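Local coordinates for Alp7A (PDB 5EC0), which binds adenine nucleotide and, as a plasmid-encoded bacterial relative of actin, probably assembles into filaments that segregate plasmid DNA, at residues E253-H258 with R263-F268; M278-G283 with F289-I294; E301-K306 with S339-E344. All coordinates share one frame; numbering follows the deposited sequence.

Contact 1: E253-H258 with R263-F268. With ADP (adenosine-5'-diphosphate), chain D.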
loop_
_atom_site.group_PDB
_atom_site.type_symbol
_atom_site.label_atom_id
_atom_site.label_comp_id
_atom_site.label_asym_id
_atom_site.label_seq_id
_atom_site.Cartn_x
_atom_site.Cartn_y
_atom_site.Cartn_z
ATOM N N GLU A 253 -9.050 -26.437 0.480
ATOM C CA GLU A 253 -10.306 -27.178 0.497
ATOM C C GLU A 253 -10.872 -27.440 -0.895
ATOM O O GLU A 253 -11.355 -28.539 -1.168
ATOM C CB GLU A 253 -11.349 -26.445 1.345
ATOM C CG GLU A 253 -11.124 -26.584 2.846
ATOM C CD GLU A 253 -12.165 -25.841 3.660
ATOM O OE1 GLU A 253 -12.821 -24.937 3.099
ATOM O OE2 GLU A 253 -12.326 -26.162 4.860
ATOM N N LYS A 254 -10.801 -26.451 -1.781
ATOM C CA LYS A 254 -11.524 -26.553 -3.047
ATOM C C LYS A 254 -10.676 -26.445 -4.322
ATOM O O LYS A 254 -11.169 -26.727 -5.418
ATOM C CB LYS A 254 -12.624 -25.485 -3.080
ATOM C CG LYS A 254 -13.639 -25.635 -1.959
ATOM C CD LYS A 254 -15.011 -25.110 -2.353
ATOM C CE LYS A 254 -16.060 -25.532 -1.336
ATOM N NZ LYS A 254 -15.607 -25.263 0.058
ATOM N N LEU A 255 -9.408 -26.052 -4.190
ATOM C CA LEU A 255 -8.597 -25.734 -5.368
ATOM C C LEU A 255 -7.160 -26.265 -5.335
ATOM O O LEU A 255 -6.311 -25.772 -6.067
ATOM C CB LEU A 255 -8.559 -24.215 -5.569
ATOM C CG LEU A 255 -9.865 -23.495 -5.913
ATOM C CD1 LEU A 255 -9.603 -22.015 -6.046
ATOM C CD2 LEU A 255 -10.477 -24.043 -7.198
ATOM N N LEU A 256 -6.897 -27.275 -4.513
ATOM C CA LEU A 256 -5.554 -27.837 -4.347
ATOM C C LEU A 256 -4.902 -28.236 -5.673
ATOM O O LEU A 256 -3.677 -28.254 -5.803
ATOM C CB LEU A 256 -5.625 -29.047 -3.416
ATOM C CG LEU A 256 -4.565 -29.239 -2.335
ATOM C CD1 LEU A 256 -4.218 -27.924 -1.668
ATOM C CD2 LEU A 256 -5.095 -30.224 -1.316
ATOM N N GLU A 257 -5.741 -28.549 -6.651
ATOM C CA GLU A 257 -5.308 -28.979 -7.972
ATOM C C GLU A 257 -4.681 -27.824 -8.745
ATOM O O GLU A 257 -3.822 -28.018 -9.603
ATOM C CB GLU A 257 -6.509 -29.506 -8.749
ATOM C CG GLU A 257 -7.478 -30.311 -7.906
ATOM C CD GLU A 257 -8.735 -30.675 -8.659
ATOM O OE1 GLU A 257 -8.936 -30.147 -9.772
ATOM O OE2 GLU A 257 -9.537 -31.464 -8.127
ATOM N N HIS A 258 -5.135 -26.613 -8.442
ATOM C CA HIS A 258 -4.874 -25.465 -9.304
ATOM C C HIS A 258 -3.846 -24.490 -8.742
ATOM O O HIS A 258 -3.302 -23.674 -9.480
ATOM C CB HIS A 258 -6.184 -24.729 -9.578
ATOM C CG HIS A 258 -7.158 -25.524 -10.384
ATOM N ND1 HIS A 258 -8.186 -26.243 -9.815
ATOM C CD2 HIS A 258 -7.256 -25.720 -11.720
ATOM C CE1 HIS A 258 -8.881 -26.845 -10.764
ATOM N NE2 HIS A 258 -8.337 -26.542 -11.930
ATOM N N ARG A 263 -0.379 -17.343 -2.664
ATOM C CA ARG A 263 0.066 -16.197 -3.441
ATOM C C ARG A 263 -0.357 -16.358 -4.898
ATOM O O ARG A 263 -0.793 -15.403 -5.534
ATOM C CB ARG A 263 1.579 -16.032 -3.322
ATOM C CG ARG A 263 2.156 -14.864 -4.094
ATOM C CD ARG A 263 3.675 -14.980 -4.177
ATOM N NE ARG A 263 4.286 -13.812 -4.805
ATOM C CZ ARG A 263 4.679 -12.728 -4.142
ATOM N NH1 ARG A 263 4.518 -12.660 -2.825
ATOM N NH2 ARG A 263 5.231 -11.711 -4.794
ATOM N N GLU A 264 -0.232 -17.577 -5.415
ATOM C CA GLU A 264 -0.739 -17.916 -6.745
ATOM C C GLU A 264 -2.250 -17.658 -6.873
ATOM O O GLU A 264 -2.720 -17.070 -7.849
ATOM C CB GLU A 264 -0.449 -19.389 -7.069
ATOM C CG GLU A 264 0.986 -19.695 -7.477
ATOM C CD GLU A 264 1.264 -21.198 -7.533
ATOM O OE1 GLU A 264 0.355 -21.970 -7.918
ATOM O OE2 GLU A 264 2.394 -21.607 -7.191
ATOM N N LEU A 265 -3.016 -18.118 -5.896
ATOM C CA LEU A 265 -4.471 -17.977 -5.970
ATOM C C LEU A 265 -4.851 -16.501 -5.888
ATOM O O LEU A 265 -5.699 -16.012 -6.636
ATOM C CB LEU A 265 -5.136 -18.777 -4.858
ATOM C CG LEU A 265 -6.634 -18.568 -4.646
ATOM C CD1 LEU A 265 -7.417 -19.081 -5.851
ATOM C CD2 LEU A 265 -7.061 -19.269 -3.367
ATOM N N GLU A 266 -4.184 -15.798 -4.984
ATOM C CA GLU A 266 -4.318 -14.353 -4.846
ATOM C C GLU A 266 -4.027 -13.616 -6.158
ATOM O O GLU A 266 -4.772 -12.724 -6.539
ATOM C CB GLU A 266 -3.387 -13.867 -3.738
ATOM C CG GLU A 266 -3.359 -12.366 -3.500
ATOM C CD GLU A 266 -2.227 -11.977 -2.564
ATOM O OE1 GLU A 266 -1.123 -12.556 -2.693
ATOM O OE2 GLU A 266 -2.445 -11.111 -1.694
ATOM N N LYS A 267 -2.960 -14.007 -6.855
ATOM C CA LYS A 267 -2.591 -13.365 -8.116
ATOM C C LYS A 267 -3.596 -13.653 -9.227
ATOM O O LYS A 267 -3.982 -12.752 -9.965
ATOM C CB LYS A 267 -1.195 -13.801 -8.564
ATOM C CG LYS A 267 -0.767 -13.187 -9.893
ATOM C CD LYS A 267 0.680 -13.524 -10.243
ATOM C CE LYS A 267 1.105 -12.868 -11.555
ATOM N NZ LYS A 267 2.554 -13.100 -11.865
ATOM N N PHE A 268 -3.999 -14.913 -9.358
ATOM C CA PHE A 268 -5.045 -15.293 -10.303
ATOM C C PHE A 268 -6.353 -14.509 -10.076
ATOM O O PHE A 268 -6.988 -14.061 -11.029
ATOM C CB PHE A 268 -5.304 -16.797 -10.206
ATOM C CG PHE A 268 -6.443 -17.279 -11.057
ATOM C CD1 PHE A 268 -6.271 -17.477 -12.417
ATOM C CD2 PHE A 268 -7.684 -17.553 -10.495
ATOM C CE1 PHE A 268 -7.319 -17.934 -13.212
ATOM C CE2 PHE A 268 -8.730 -18.007 -11.276
ATOM C CZ PHE A 268 -8.551 -18.197 -12.636
HETATM P PB ADP D . -2.162 -5.354 2.448
HETATM O O1B ADP D . -1.183 -4.187 2.384
HETATM O O2B ADP D . -2.643 -5.748 3.834
HETATM O O3B ADP D . -1.796 -6.571 1.632
HETATM P PA ADP D . -3.562 -4.163 0.209
HETATM O O1A ADP D . -2.183 -3.986 -0.386
HETATM O O2A ADP D . -4.552 -3.012 0.194
HETATM O O3A ADP D . -3.483 -4.771 1.711
HETATM O "O5'" ADP D . -4.269 -5.408 -0.499
HETATM C "C5'" ADP D . -3.534 -6.473 -1.087
HETATM C "C4'" ADP D . -4.553 -7.197 -1.942
HETATM O "O4'" ADP D . -4.800 -6.406 -3.100
HETATM C "C3'" ADP D . -4.098 -8.546 -2.462
HETATM O "O3'" ADP D . -4.618 -9.597 -1.649
HETATM C "C2'" ADP D . -4.696 -8.633 -3.853
HETATM O "O2'" ADP D . -5.738 -9.608 -3.822
HETATM C "C1'" ADP D . -5.291 -7.257 -4.127
HETATM N N9 ADP D . -4.924 -6.680 -5.441
HETATM C C8 ADP D . -5.828 -6.121 -6.272
HETATM N N7 ADP D . -5.238 -5.664 -7.399
HETATM C C5 ADP D . -3.925 -5.918 -7.287
HETATM C C6 ADP D . -2.757 -5.676 -8.156
HETATM N N6 ADP D . -2.928 -5.061 -9.358
HETATM N N1 ADP D . -1.549 -6.077 -7.702
HETATM C C2 ADP D . -1.418 -6.692 -6.504
HETATM N N3 ADP D . -2.439 -6.952 -5.649
HETATM C C4 ADP D . -3.709 -6.592 -5.993
#
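L255 and L265 meet methyl to methyl: CD1 of L255 lies 3.7 Å from CD1 of L265, and the two side chains cross at about a right angle. No hydrogen bond spans the segments, and only 93 Å² is buried between them. L255 leaves helix 243-254 into a turn closed by H258 N and L255 O, 2.8 Å apart. I294 and L291 also touch L255, while R251 and F259 touch L265, so the methyl contact continues into packing with the residues around it.

On helix 262-272 the residue after L265 serves the nucleotide. From CB of E266, a chi1 of 178° carries CG away from the backbone N and out to the ribose, where CG is 3.6 Å from ADP O3' and 3.7 Å from ADP O2'. CD follows at 3.5 Å from ADP O3'. The extended chain ends with OE2 accepting a hydrogen bond from ADP O3' at 2.6 Å. L244 and L247 of helix 243-254 touch this side chain too. Helix 262-272 thus turns one side to apolar packing and another to the ribose, part of the nucleotide pocket of the actin-like ATPase fold.

Contact 2: M278-G283 with F289-I294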
loop_
_atom_site.group_PDB
_atom_site.type_symbol
_atom_site.label_atom_id
_atom_site.label_comp_id
_atom_site.label_asym_id
_atom_site.label_seq_id
_atom_site.Cartn_x
_atom_site.Cartn_y
_atom_site.Cartn_z
ATOM N N MET A 278 -13.449 -16.697 -15.140
ATOM C CA MET A 278 -12.165 -16.767 -14.455
ATOM C C MET A 278 -11.500 -18.100 -14.811
ATOM O O MET A 278 -11.791 -19.145 -14.217
ATOM C CB MET A 278 -12.341 -16.600 -12.947
ATOM C CG MET A 278 -13.106 -15.340 -12.582
ATOM S SD MET A 278 -13.182 -14.948 -10.815
ATOM C CE MET A 278 -11.436 -14.818 -10.424
ATOM N N GLU A 279 -10.617 -18.049 -15.805
ATOM C CA GLU A 279 -10.062 -19.259 -16.400
ATOM C C GLU A 279 -8.592 -19.471 -16.056
ATOM O O GLU A 279 -7.763 -18.571 -16.217
ATOM C CB GLU A 279 -10.240 -19.223 -17.917
ATOM C CG GLU A 279 -11.663 -19.486 -18.372
ATOM C CD GLU A 279 -11.730 -20.175 -19.727
ATOM O OE1 GLU A 279 -11.568 -19.485 -20.754
ATOM O OE2 GLU A 279 -11.955 -21.403 -19.765
ATOM N N ARG A 280 -8.297 -20.675 -15.575
ATOM C CA ARG A 280 -6.947 -21.094 -15.227
ATOM C C ARG A 280 -6.328 -21.835 -16.415
ATOM O O ARG A 280 -6.961 -22.727 -17.005
ATOM C CB ARG A 280 -6.976 -21.970 -13.964
ATOM C CG ARG A 280 -5.631 -22.503 -13.485
ATOM C CD ARG A 280 -4.688 -21.376 -13.106
ATOM N NE ARG A 280 -3.712 -21.786 -12.098
ATOM C CZ ARG A 280 -2.721 -21.013 -11.660
ATOM N NH1 ARG A 280 -2.566 -19.785 -12.144
ATOM N NH2 ARG A 280 -1.882 -21.467 -10.735
ATOM N N ARG A 281 -5.092 -21.442 -16.749
ATOM C CA ARG A 281 -4.404 -21.838 -17.989
ATOM C C ARG A 281 -3.107 -22.628 -17.770
ATOM O O ARG A 281 -2.055 -22.021 -17.609
ATOM C CB ARG A 281 -4.045 -20.582 -18.838
ATOM C CG ARG A 281 -5.000 -19.351 -18.798
ATOM C CD ARG A 281 -6.322 -19.777 -19.277
ATOM N NE ARG A 281 -6.174 -20.837 -20.249
ATOM C CZ ARG A 281 -7.148 -21.648 -20.608
ATOM N NH1 ARG A 281 -8.298 -21.533 -19.991
ATOM N NH2 ARG A 281 -6.940 -22.605 -21.514
ATOM N N ASP A 282 -3.133 -23.957 -17.810
ATOM C CA ASP A 282 -1.862 -24.675 -17.634
ATOM C C ASP A 282 -0.859 -24.305 -18.747
ATOM O O ASP A 282 -1.187 -24.368 -19.930
ATOM C CB ASP A 282 -2.072 -26.195 -17.589
ATOM C CG ASP A 282 -0.754 -26.965 -17.456
ATOM O OD1 ASP A 282 -0.203 -27.046 -16.331
ATOM O OD2 ASP A 282 -0.272 -27.497 -18.477
ATOM N N GLY A 283 0.353 -23.906 -18.361
ATOM C CA GLY A 283 1.362 -23.474 -19.323
ATOM C C GLY A 283 1.863 -24.510 -20.326
ATOM O O GLY A 283 2.214 -24.174 -21.464
ATOM N N PHE A 289 -9.746 -24.581 -17.397
ATOM C CA PHE A 289 -10.504 -24.829 -16.165
ATOM C C PHE A 289 -11.232 -23.566 -15.725
ATOM O O PHE A 289 -10.614 -22.606 -15.268
ATOM C CB PHE A 289 -9.555 -25.333 -15.061
ATOM C CG PHE A 289 -8.763 -26.543 -15.468
ATOM C CD1 PHE A 289 -7.542 -26.399 -16.110
ATOM C CD2 PHE A 289 -9.261 -27.825 -15.258
ATOM C CE1 PHE A 289 -6.808 -27.505 -16.508
ATOM C CE2 PHE A 289 -8.534 -28.941 -15.661
ATOM C CZ PHE A 289 -7.305 -28.780 -16.285
ATOM N N ASP A 290 -12.548 -23.570 -15.896
ATOM C CA ASP A 290 -13.389 -22.470 -15.438
ATOM C C ASP A 290 -13.545 -22.565 -13.923
ATOM O O ASP A 290 -14.159 -23.502 -13.413
ATOM C CB ASP A 290 -14.763 -22.490 -16.129
ATOM C CG ASP A 290 -15.589 -21.233 -15.852
ATOM O OD1 ASP A 290 -15.368 -20.576 -14.818
ATOM O OD2 ASP A 290 -16.484 -20.910 -16.660
ATOM N N LEU A 291 -12.970 -21.600 -13.215
ATOM C CA LEU A 291 -13.005 -21.593 -11.760
ATOM C C LEU A 291 -13.948 -20.512 -11.235
ATOM O O LEU A 291 -13.979 -20.265 -10.040
ATOM C CB LEU A 291 -11.597 -21.374 -11.192
ATOM C CG LEU A 291 -10.547 -22.452 -11.468
ATOM C CD1 LEU A 291 -9.208 -22.094 -10.835
ATOM C CD2 LEU A 291 -11.022 -23.789 -10.961
ATOM N N THR A 292 -14.712 -19.888 -12.132
ATOM C CA THR A 292 -15.508 -18.700 -11.805
ATOM C C THR A 292 -16.490 -18.884 -10.656
ATOM O O THR A 292 -16.507 -18.082 -9.721
ATOM C CB THR A 292 -16.326 -18.207 -13.018
ATOM O OG1 THR A 292 -15.477 -18.092 -14.170
ATOM C CG2 THR A 292 -16.960 -16.853 -12.710
ATOM N N ASP A 293 -17.322 -19.916 -10.744
ATOM C CA ASP A 293 -18.343 -20.172 -9.728
ATOM C C ASP A 293 -17.735 -20.347 -8.339
ATOM O O ASP A 293 -18.240 -19.794 -7.357
ATOM C CB ASP A 293 -19.170 -21.423 -10.071
ATOM C CG ASP A 293 -20.170 -21.189 -11.191
ATOM O OD1 ASP A 293 -20.479 -20.012 -11.502
ATOM O OD2 ASP A 293 -20.660 -22.201 -11.749
ATOM N N ILE A 294 -16.656 -21.120 -8.266
ATOM C CA ILE A 294 -16.039 -21.440 -6.990
ATOM C C ILE A 294 -15.521 -20.173 -6.331
ATOM O O ILE A 294 -15.649 -19.972 -5.119
ATOM C CB ILE A 294 -14.892 -22.455 -7.162
ATOM C CG1 ILE A 294 -15.465 -23.827 -7.541
ATOM C CG2 ILE A 294 -14.031 -22.536 -5.893
ATOM C CD1 ILE A 294 -14.438 -24.913 -7.612
#
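M278 N donates to T292 OG1 at 2.6 Å with an N-H...O angle of 176°, a nearly straight bond that ties the entry of strand 279-281 to the first turn of helix 292-313. The same hydroxyl donates to D290 OD1. That carboxylate oxygen also accepts from T292 N at 2.8 Å, which makes D290 the head of an Asx turn. Two donors from one residue therefore grip OD1, and the T292 hydroxyl is held both as acceptor, from M278 N, and as donor, to D290 OD1.

Backbone bonds continue the pairing. L291 N reaches M278 O at 2.9 Å, and R280 N meets F289 O at 3.0 Å. The return bond from F289 N to R280 O is weak. E279 and D290 form the antiparallel non-hydrogen-bonded pair, R280 and F289 the hydrogen-bonded one. CA of E279 adds a CA-H...O contact to F289 O.

Of the charged groups, R281 NH1 and E279 OE2 of the same strand form only a long salt bridge of 3.7 Å, whereas R280, its chain bent at chi2 (62°), leads its tip away from the hairpin and gives a hydrogen bond from NH2 to H258 O.

On the face of R280 and F289, R280 CB is 3.8 Å from L291 CD1. The F289 ring turns its edge to R280 O, which lies in the ring plane 3.8 Å from CD1. Beyond the strands, M278 CG and T292 CG2 approach to 4.1 Å.

The hairpin of strands 279-281 and 288-290 leans on helix 262-272, where F268 touches M278, R280 and L291. H258, in the loop before that helix, meets F289 edge-to-face, and after L291, at the N-cap position, the chain enters helix 292-313.

Contact 3: E301-K306 with S339-E344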
loop_
_atom_site.group_PDB
_atom_site.type_symbol
_atom_site.label_atom_id
_atom_site.label_comp_id
_atom_site.label_asym_id
_atom_site.label_seq_id
_atom_site.Cartn_x
_atom_site.Cartn_y
_atom_site.Cartn_z
ATOM N N GLU A 301 -19.040 -14.901 0.273
ATOM C CA GLU A 301 -18.960 -15.285 1.691
ATOM C C GLU A 301 -18.133 -14.290 2.495
ATOM O O GLU A 301 -18.599 -13.759 3.508
ATOM C CB GLU A 301 -18.336 -16.677 1.874
ATOM C CG GLU A 301 -19.116 -17.846 1.310
ATOM C CD GLU A 301 -18.317 -19.139 1.369
ATOM O OE1 GLU A 301 -17.426 -19.248 2.246
ATOM O OE2 GLU A 301 -18.562 -20.027 0.525
ATOM N N TYR A 302 -16.902 -14.064 2.038
ATOM C CA TYR A 302 -15.983 -13.160 2.708
ATOM C C TYR A 302 -16.573 -11.751 2.801
ATOM O O TYR A 302 -16.530 -11.120 3.852
ATOM C CB TYR A 302 -14.624 -13.127 1.981
ATOM C CG TYR A 302 -13.595 -12.280 2.700
ATOM C CD1 TYR A 302 -12.944 -12.760 3.837
ATOM C CD2 TYR A 302 -13.289 -10.991 2.256
ATOM C CE1 TYR A 302 -12.003 -11.978 4.515
ATOM C CE2 TYR A 302 -12.358 -10.203 2.924
ATOM C CZ TYR A 302 -11.721 -10.704 4.058
ATOM O OH TYR A 302 -10.801 -9.944 4.737
ATOM N N THR A 303 -17.139 -11.274 1.700
ATOM C CA THR A 303 -17.734 -9.941 1.646
ATOM C C THR A 303 -18.876 -9.800 2.664
ATOM O O THR A 303 -19.019 -8.763 3.320
ATOM C CB THR A 303 -18.234 -9.631 0.215
ATOM O OG1 THR A 303 -17.126 -9.676 -0.693
ATOM C CG2 THR A 303 -18.884 -8.252 0.134
ATOM N N GLU A 304 -19.675 -10.853 2.813
ATOM C CA GLU A 304 -20.758 -10.844 3.786
ATOM C C GLU A 304 -20.193 -10.646 5.200
ATOM O O GLU A 304 -20.743 -9.891 5.998
ATOM C CB GLU A 304 -21.601 -12.127 3.672
ATOM C CG GLU A 304 -22.890 -11.895 2.859
ATOM C CD GLU A 304 -23.465 -13.152 2.228
ATOM O OE1 GLU A 304 -22.804 -14.207 2.273
ATOM O OE2 GLU A 304 -24.587 -13.083 1.681
ATOM N N ILE A 305 -19.072 -11.288 5.492
ATOM C CA ILE A 305 -18.384 -11.047 6.752
ATOM C C ILE A 305 -17.889 -9.585 6.841
ATOM O O ILE A 305 -18.010 -8.954 7.885
ATOM C CB ILE A 305 -17.210 -12.040 6.934
ATOM C CG1 ILE A 305 -17.745 -13.474 7.069
ATOM C CG2 ILE A 305 -16.400 -11.703 8.167
ATOM C CD1 ILE A 305 -16.746 -14.536 6.656
ATOM N N LYS A 306 -17.363 -9.033 5.748
ATOM C CA LYS A 306 -16.855 -7.658 5.786
ATOM C C LYS A 306 -17.973 -6.634 5.998
ATOM O O LYS A 306 -17.853 -5.745 6.844
ATOM C CB LYS A 306 -16.076 -7.317 4.507
ATOM C CG LYS A 306 -14.846 -8.172 4.213
ATOM C CD LYS A 306 -13.772 -8.103 5.301
ATOM C CE LYS A 306 -13.906 -9.247 6.298
ATOM N NZ LYS A 306 -12.914 -9.146 7.396
ATOM N N SER A 339 -21.406 -4.928 -4.176
ATOM C CA SER A 339 -22.631 -4.450 -4.801
ATOM C C SER A 339 -23.767 -5.463 -4.637
ATOM O O SER A 339 -24.882 -5.088 -4.313
ATOM C CB SER A 339 -22.391 -4.149 -6.275
ATOM O OG SER A 339 -23.612 -3.848 -6.918
ATOM N N VAL A 340 -23.468 -6.748 -4.819
ATOM C CA VAL A 340 -24.462 -7.806 -4.692
ATOM C C VAL A 340 -24.948 -7.960 -3.250
ATOM O O VAL A 340 -26.155 -8.017 -2.981
ATOM C CB VAL A 340 -23.904 -9.176 -5.161
ATOM C CG1 VAL A 340 -24.949 -10.281 -4.947
ATOM C CG2 VAL A 340 -23.465 -9.119 -6.624
ATOM N N VAL A 341 -23.996 -8.038 -2.325
ATOM C CA VAL A 341 -24.323 -8.278 -0.931
ATOM C C VAL A 341 -25.099 -7.105 -0.323
ATOM O O VAL A 341 -26.084 -7.322 0.393
ATOM C CB VAL A 341 -23.050 -8.563 -0.087
ATOM C CG1 VAL A 341 -23.308 -8.302 1.393
ATOM C CG2 VAL A 341 -22.559 -10.011 -0.315
ATOM N N THR A 342 -24.682 -5.872 -0.611
ATOM C CA THR A 342 -25.349 -4.727 0.003
ATOM C C THR A 342 -26.763 -4.571 -0.562
ATOM O O THR A 342 -27.683 -4.147 0.143
ATOM C CB THR A 342 -24.538 -3.413 -0.164
ATOM O OG1 THR A 342 -24.228 -3.186 -1.542
ATOM C CG2 THR A 342 -23.248 -3.511 0.617
ATOM N N GLU A 343 -26.947 -4.958 -1.818
ATOM C CA GLU A 343 -28.269 -4.909 -2.409
ATOM C C GLU A 343 -29.196 -5.932 -1.769
ATOM O O GLU A 343 -30.368 -5.641 -1.544
ATOM C CB GLU A 343 -28.209 -5.134 -3.911
ATOM C CG GLU A 343 -29.563 -4.897 -4.557
ATOM C CD GLU A 343 -29.587 -5.247 -6.020
ATOM O OE1 GLU A 343 -28.884 -4.572 -6.800
ATOM O OE2 GLU A 343 -30.321 -6.188 -6.390
ATOM N N GLU A 344 -28.677 -7.124 -1.469
ATOM C CA GLU A 344 -29.482 -8.171 -0.817
ATOM C C GLU A 344 -29.865 -7.772 0.599
ATOM O O GLU A 344 -30.926 -8.127 1.097
ATOM C CB GLU A 344 -28.732 -9.510 -0.758
ATOM C CG GLU A 344 -28.587 -10.257 -2.073
ATOM C CD GLU A 344 -27.786 -11.548 -1.912
ATOM O OE1 GLU A 344 -27.053 -11.672 -0.903
ATOM O OE2 GLU A 344 -27.896 -12.440 -2.780
#
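E344 OE2 forms a salt bridge with K300 NZ, one turn before E304 on helix 292-313, while E344 OE1 lies 3.8 Å from E304 OE2. The ion pair to K300, just outside residues 301-306, thus sits beside two like charges. The glutamate side chains cross at about a right angle, with their carboxylate planes 30° apart. No hydrogen bond links residues 301-306 to 339-344.

V341 has the largest share of the buried surface and takes part in every apolar contact between the segments. Its CG2 is 3.7 Å from E304 CG, and its CG1 is 3.9 Å from the same atom, so both methyls bear on the aliphatic part of the glutamate before its acid group begins. T303 adds a looser touch: T303 CG2 stands 4.1 Å from V341 CG2, and the two side chains slide past each other in opposite directions. With chi1 at -61°, OG1 of T303 lies beside the backbone N and bonds L299 O in its own helix, while CG2 is the branch offered to V341.

The short axes approach to 9.7 Å at 56°, and the closest CA atoms, those of E304 and V341, are 6.4 Å apart. Only 163 Å² is buried. Around this crossing K300 and I307 also touch V341, while L334, S337 and I338 touch T303.

Chemically, a valine laid against methyl and methylene groups does the packing, and the acidic ends gather at its margin, where K300 probably offsets some of the repulsion between E304 and E344.

Overall arrangement
Along the chain the three contacts come in series, none nested within or crossing another. Contact 1 closes the short connection from helix 243-254 to helix 262-272. Ten residues on, contact 2 opens and closes the hairpin that follows helix 262-272 and leads into helix 292-313. These two contacts touch, their centres about 10 Å apart. Contact 3 uses the same helix 292-313 farther along and spans a longer loop, which includes strand 322-327 of the five-stranded sheet, to reach helix 335-346. It touches neither of the others; its centre lies about 22 Å from that of contact 1. Together they tie helices 243-254 and 262-272, the hairpin and, through helix 292-313, helix 335-346.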